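PDB 1Z05: transcriptional regulator, ROK family, which probably binds DNA and regulates transcription of carbohydrate-metabolism genes, as a zinc-containing homologue of the Escherichia coli repressor Mlc. Local coordinates for residues Ile338-Ile349 with Ile373-Ile382. Residues are numbered along the deposited sequence; the frame is centred on the assembly and turned at random. Where two conformers were deposited one is given.
With SO4 (sulfate ion), chain H.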
loop_
_atom_site.group_PDB
_atom_site.type_symbol
_atom_site.label_atom_id
_atom_site.label_comp_id
_atom_site.label_asym_id
_atom_site.label_seq_id
_atom_site.Cartn_x
_atom_site.Cartn_y
_atom_site.Cartn_z
ATOM N N ILE A 338 -5.537 31.829 -3.793
ATOM C CA ILE A 338 -5.531 30.726 -2.815
ATOM C C ILE A 338 -6.746 29.790 -2.939
ATOM O O ILE A 338 -6.625 28.563 -2.762
ATOM C CB ILE A 338 -5.362 31.251 -1.350
ATOM C CG1 ILE A 338 -3.983 31.915 -1.163
ATOM C CG2 ILE A 338 -5.540 30.130 -0.328
ATOM C CD1 ILE A 338 -2.809 31.091 -1.682
ATOM N N GLN A 339 -7.916 30.362 -3.220
ATOM C CA GLN A 339 -9.135 29.559 -3.406
ATOM C C GLN A 339 -9.018 28.667 -4.638
ATOM O O GLN A 339 -9.354 27.489 -4.575
ATOM C CB GLN A 339 -10.405 30.434 -3.438
ATOM C CG GLN A 339 -10.725 31.050 -2.082
ATOM C CD GLN A 339 -11.841 32.078 -2.135
ATOM O OE1 GLN A 339 -12.131 32.651 -3.190
ATOM N NE2 GLN A 339 -12.464 32.326 -0.989
ATOM N N GLN A 340 -8.519 29.223 -5.737
ATOM C CA GLN A 340 -8.278 28.451 -6.955
ATOM C C GLN A 340 -7.295 27.295 -6.722
ATOM O O GLN A 340 -7.507 26.185 -7.207
ATOM C CB GLN A 340 -7.771 29.367 -8.071
ATOM C CG GLN A 340 -7.661 28.688 -9.423
ATOM C CD GLN A 340 -7.150 29.617 -10.511
ATOM O OE1 GLN A 340 -7.608 30.753 -10.647
ATOM N NE2 GLN A 340 -6.199 29.128 -11.298
ATOM N N LEU A 341 -6.225 27.572 -5.979
ATOM C CA LEU A 341 -5.275 26.543 -5.556
ATOM C C LEU A 341 -5.983 25.430 -4.775
ATOM O O LEU A 341 -5.775 24.249 -5.052
ATOM C CB LEU A 341 -4.163 27.151 -4.695
ATOM C CG LEU A 341 -3.168 26.173 -4.052
ATOM C CD1 LEU A 341 -2.383 25.382 -5.087
ATOM C CD2 LEU A 341 -2.211 26.929 -3.136
ATOM N N GLY A 342 -6.806 25.820 -3.804
ATOM C CA GLY A 342 -7.612 24.883 -3.019
ATOM C C GLY A 342 -8.518 23.987 -3.843
ATOM O O GLY A 342 -8.670 22.805 -3.544
ATOM N N ARG A 343 -9.126 24.543 -4.889
ATOM C CA ARG A 343 -9.970 23.754 -5.778
ATOM C C ARG A 343 -9.194 22.642 -6.482
ATOM O O ARG A 343 -9.648 21.496 -6.536
ATOM C CB ARG A 343 -10.728 24.653 -6.774
ATOM C CG ARG A 343 -11.816 25.493 -6.070
ATOM C CD ARG A 343 -12.822 26.118 -7.033
ATOM N NE ARG A 343 -12.183 27.058 -7.958
ATOM C CZ ARG A 343 -11.950 28.340 -7.688
ATOM N NH1 ARG A 343 -12.308 28.859 -6.517
ATOM N NH2 ARG A 343 -11.373 29.110 -8.595
ATOM N N TYR A 344 -8.010 22.982 -6.985
ATOM C CA TYR A 344 -7.151 22.012 -7.650
ATOM C C TYR A 344 -6.597 20.956 -6.687
ATOM O O TYR A 344 -6.562 19.773 -7.020
ATOM C CB TYR A 344 -6.015 22.721 -8.380
ATOM C CG TYR A 344 -6.429 23.391 -9.676
ATOM C CD1 TYR A 344 -7.059 22.666 -10.688
ATOM C CD2 TYR A 344 -6.145 24.738 -9.906
ATOM C CE1 TYR A 344 -7.425 23.272 -11.891
ATOM C CE2 TYR A 344 -6.497 25.353 -11.111
ATOM C CZ TYR A 344 -7.136 24.613 -12.093
ATOM O OH TYR A 344 -7.490 25.207 -13.281
ATOM N N LEU A 345 -6.162 21.394 -5.509
ATOM C CA LEU A 345 -5.721 20.472 -4.456
ATOM C C LEU A 345 -6.861 19.563 -4.001
ATOM O O LEU A 345 -6.660 18.368 -3.815
ATOM C CB LEU A 345 -5.149 21.229 -3.255
ATOM C CG LEU A 345 -3.846 21.981 -3.503
ATOM C CD1 LEU A 345 -3.488 22.800 -2.268
ATOM C CD2 LEU A 345 -2.716 21.026 -3.894
ATOM N N GLY A 346 -8.050 20.142 -3.839
ATOM C CA GLY A 346 -9.247 19.399 -3.496
ATOM C C GLY A 346 -9.573 18.294 -4.490
ATOM O O GLY A 346 -9.983 17.207 -4.091
ATOM N N ALA A 347 -9.406 18.577 -5.783
ATOM C CA ALA A 347 -9.583 17.575 -6.833
ATOM C C ALA A 347 -8.589 16.410 -6.694
ATOM O O ALA A 347 -8.962 15.242 -6.804
ATOM C CB ALA A 347 -9.468 18.226 -8.232
ATOM N N ALA A 348 -7.331 16.730 -6.444
ATOM C CA ALA A 348 -6.303 15.697 -6.288
ATOM C C ALA A 348 -6.513 14.891 -4.998
ATOM O O ALA A 348 -6.368 13.655 -4.983
ATOM C CB ALA A 348 -4.913 16.324 -6.338
ATOM N N ILE A 349 -6.883 15.590 -3.928
ATOM C CA ILE A 349 -7.142 14.949 -2.643
ATOM C C ILE A 349 -8.388 14.050 -2.721
ATOM O O ILE A 349 -8.403 12.973 -2.125
ATOM C CB ILE A 349 -7.253 15.991 -1.489
ATOM C CG1 ILE A 349 -5.918 16.713 -1.308
ATOM C CG2 ILE A 349 -7.681 15.315 -0.180
ATOM C CD1 ILE A 349 -5.983 17.926 -0.394
ATOM N N ILE A 373 -8.366 30.350 4.417
ATOM C CA ILE A 373 -8.861 30.582 3.059
ATOM C C ILE A 373 -8.789 29.302 2.218
ATOM O O ILE A 373 -9.724 28.967 1.484
ATOM C CB ILE A 373 -8.055 31.725 2.349
ATOM C CG1 ILE A 373 -8.148 33.051 3.124
ATOM C CG2 ILE A 373 -8.469 31.886 0.869
ATOM C CD1 ILE A 373 -9.572 33.628 3.285
ATOM N N LEU A 374 -7.676 28.588 2.346
ATOM C CA LEU A 374 -7.423 27.383 1.564
ATOM C C LEU A 374 -8.326 26.198 1.922
ATOM O O LEU A 374 -8.855 25.529 1.038
ATOM C CB LEU A 374 -5.949 26.976 1.703
ATOM C CG LEU A 374 -5.468 25.745 0.932
ATOM C CD1 LEU A 374 -5.217 26.085 -0.525
ATOM C CD2 LEU A 374 -4.202 25.194 1.581
ATOM N N TYR A 375 -8.495 25.928 3.211
ATOM C CA TYR A 375 -9.167 24.700 3.636
ATOM C C TYR A 375 -10.624 24.587 3.187
ATOM O O TYR A 375 -11.033 23.524 2.715
ATOM C CB TYR A 375 -9.056 24.499 5.151
ATOM C CG TYR A 375 -7.698 24.024 5.636
ATOM C CD1 TYR A 375 -6.566 24.080 4.816
ATOM C CD2 TYR A 375 -7.547 23.533 6.926
ATOM C CE1 TYR A 375 -5.322 23.677 5.281
ATOM C CE2 TYR A 375 -6.316 23.115 7.390
ATOM C CZ TYR A 375 -5.214 23.192 6.570
ATOM O OH TYR A 375 -4.007 22.762 7.059
ATOM N N PRO A 376 -11.430 25.655 3.366
ATOM C CA PRO A 376 -12.811 25.588 2.860
ATOM C C PRO A 376 -12.929 25.305 1.360
ATOM O O PRO A 376 -13.859 24.607 0.946
ATOM C CB PRO A 376 -13.383 26.973 3.209
ATOM C CG PRO A 376 -12.598 27.395 4.391
ATOM C CD PRO A 376 -11.191 26.913 4.093
ATOM N N SER A 377 -12.005 25.839 0.566
ATOM C CA SER A 377 -11.961 25.556 -0.875
ATOM C C SER A 377 -11.653 24.099 -1.194
ATOM O O SER A 377 -12.295 23.500 -2.063
ATOM C CB SER A 377 -10.973 26.482 -1.585
ATOM O OG SER A 377 -11.556 27.765 -1.721
ATOM N N ILE A 378 -10.662 23.544 -0.495
ATOM C CA ILE A 378 -10.327 22.125 -0.588
ATOM C C ILE A 378 -11.513 21.254 -0.192
ATOM O O ILE A 378 -11.859 20.301 -0.904
ATOM C CB ILE A 378 -9.103 21.753 0.314
ATOM C CG1 ILE A 378 -7.871 22.571 -0.083
ATOM C CG2 ILE A 378 -8.827 20.234 0.273
ATOM C CD1 ILE A 378 -6.568 22.225 0.678
ATOM N N GLU A 379 -12.118 21.574 0.950
ATOM C CA GLU A 379 -13.200 20.772 1.500
ATOM C C GLU A 379 -14.442 20.709 0.615
ATOM O O GLU A 379 -15.065 19.662 0.531
ATOM C CB GLU A 379 -13.564 21.236 2.917
ATOM C CG GLU A 379 -12.458 20.937 3.932
ATOM C CD GLU A 379 -12.654 21.624 5.288
ATOM O OE1 GLU A 379 -13.653 22.360 5.464
ATOM O OE2 GLU A 379 -11.794 21.426 6.180
ATOM N N GLN A 380 -14.812 21.817 -0.022
ATOM C CA GLN A 380 -16.003 21.821 -0.877
ATOM C C GLN A 380 -15.795 20.939 -2.109
ATOM O O GLN A 380 -16.715 20.264 -2.559
ATOM C CB GLN A 380 -16.416 23.243 -1.274
ATOM C CG GLN A 380 -17.795 23.344 -1.957
ATOM C CD GLN A 380 -18.944 22.784 -1.118
ATOM O OE1 GLN A 380 -18.956 22.902 0.108
ATOM N NE2 GLN A 380 -19.920 22.179 -1.787
ATOM N N CYS A 381 -14.577 20.936 -2.641
ATOM C CA CYS A 381 -14.261 20.078 -3.776
ATOM C C CYS A 381 -14.137 18.593 -3.396
ATOM O O CYS A 381 -14.466 17.726 -4.198
ATOM C CB CYS A 381 -13.028 20.592 -4.526
ATOM S SG CYS A 381 -13.389 22.101 -5.487
ATOM N N ILE A 382 -13.675 18.311 -2.177
ATOM C CA ILE A 382 -13.730 16.955 -1.612
ATOM C C ILE A 382 -15.171 16.436 -1.525
ATOM O O ILE A 382 -15.443 15.295 -1.910
ATOM C CB ILE A 382 -13.055 16.867 -0.217
ATOM C CG1 ILE A 382 -11.526 16.935 -0.351
ATOM C CG2 ILE A 382 -13.489 15.580 0.515
ATOM C CD1 ILE A 382 -10.792 17.138 1.018
HETATM S S SO4 H . -11.180 25.428 -10.964
HETATM O O1 SO4 H . -10.663 24.137 -10.513
HETATM O O2 SO4 H . -12.473 25.680 -10.336
HETATM O O3 SO4 H . -10.250 26.494 -10.604
HETATM O O4 SO4 H . -11.350 25.398 -12.415
HETATM O O HOH W 1 -11.996 30.314 1.216
HETATM O O HOH W 2 -13.290 27.862 -3.808
#
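Leu-374 reaches its neighbours because chi1 of -179° sets CG opposite the backbone N and carries CD1 across to the other helix, whereas Ile-378, with chi1 of -59°, lays CG1 and CG2 along Gly-342 and Gly-346. Both are knobs in knobs-into-holes packing of two helices, 338-349 and 373-382, whose axes approach to 7.2 Å and cross at -39° in the ROK family's ASKHA-type fold. Leu-374 enters the hole made by Ile-338, Leu-341, Gly-342 and Leu-345, its CD1 lying 3.6 Å from Ile-338 O; Ile-378 fills the next one, among Gly-342, Leu-345, Gly-346 and Ile-349. Glycine suits positions 342 and 346, since a CB there would run into Ser-377 and Cys-381 respectively. Their bare backbone lets the helices close in, and Ile-378 CA makes a CA-H...O contact of 3.5 Å with Gly-342 O. Beta-branched isoleucines extend the apolar seam: Ile-338 and Ile-373 meet nearly at right angles through their CG2 methyls, 3.6 Å apart, while Ile-349 sends CD1 to Ile-378 and CG2 to Ile-382. Beyond this layer, Ile-367 also packs on Leu-374, and Leu-396 of strand 395-398 on Ile-378.

Polar groups take the more open flank, where no direct hydrogen bond joins the helices. Small Ser-377 fits against Gln-339, and its OG shares a water with Arg-343 NH1; a second water links Gln-339 NE2 to Ile-373 O. Cys-381 is covalently linked through SG to a beta-mercaptoethanol; in the conformer given, that sulfur lies 3.8 Å from Arg-343 CG. The arginine turns its guanidinium edge to a sulfate, which like the beta-mercaptoethanol is probably from the crystallisation liquor, and NE donates to sulfate O2 at 2.8 Å.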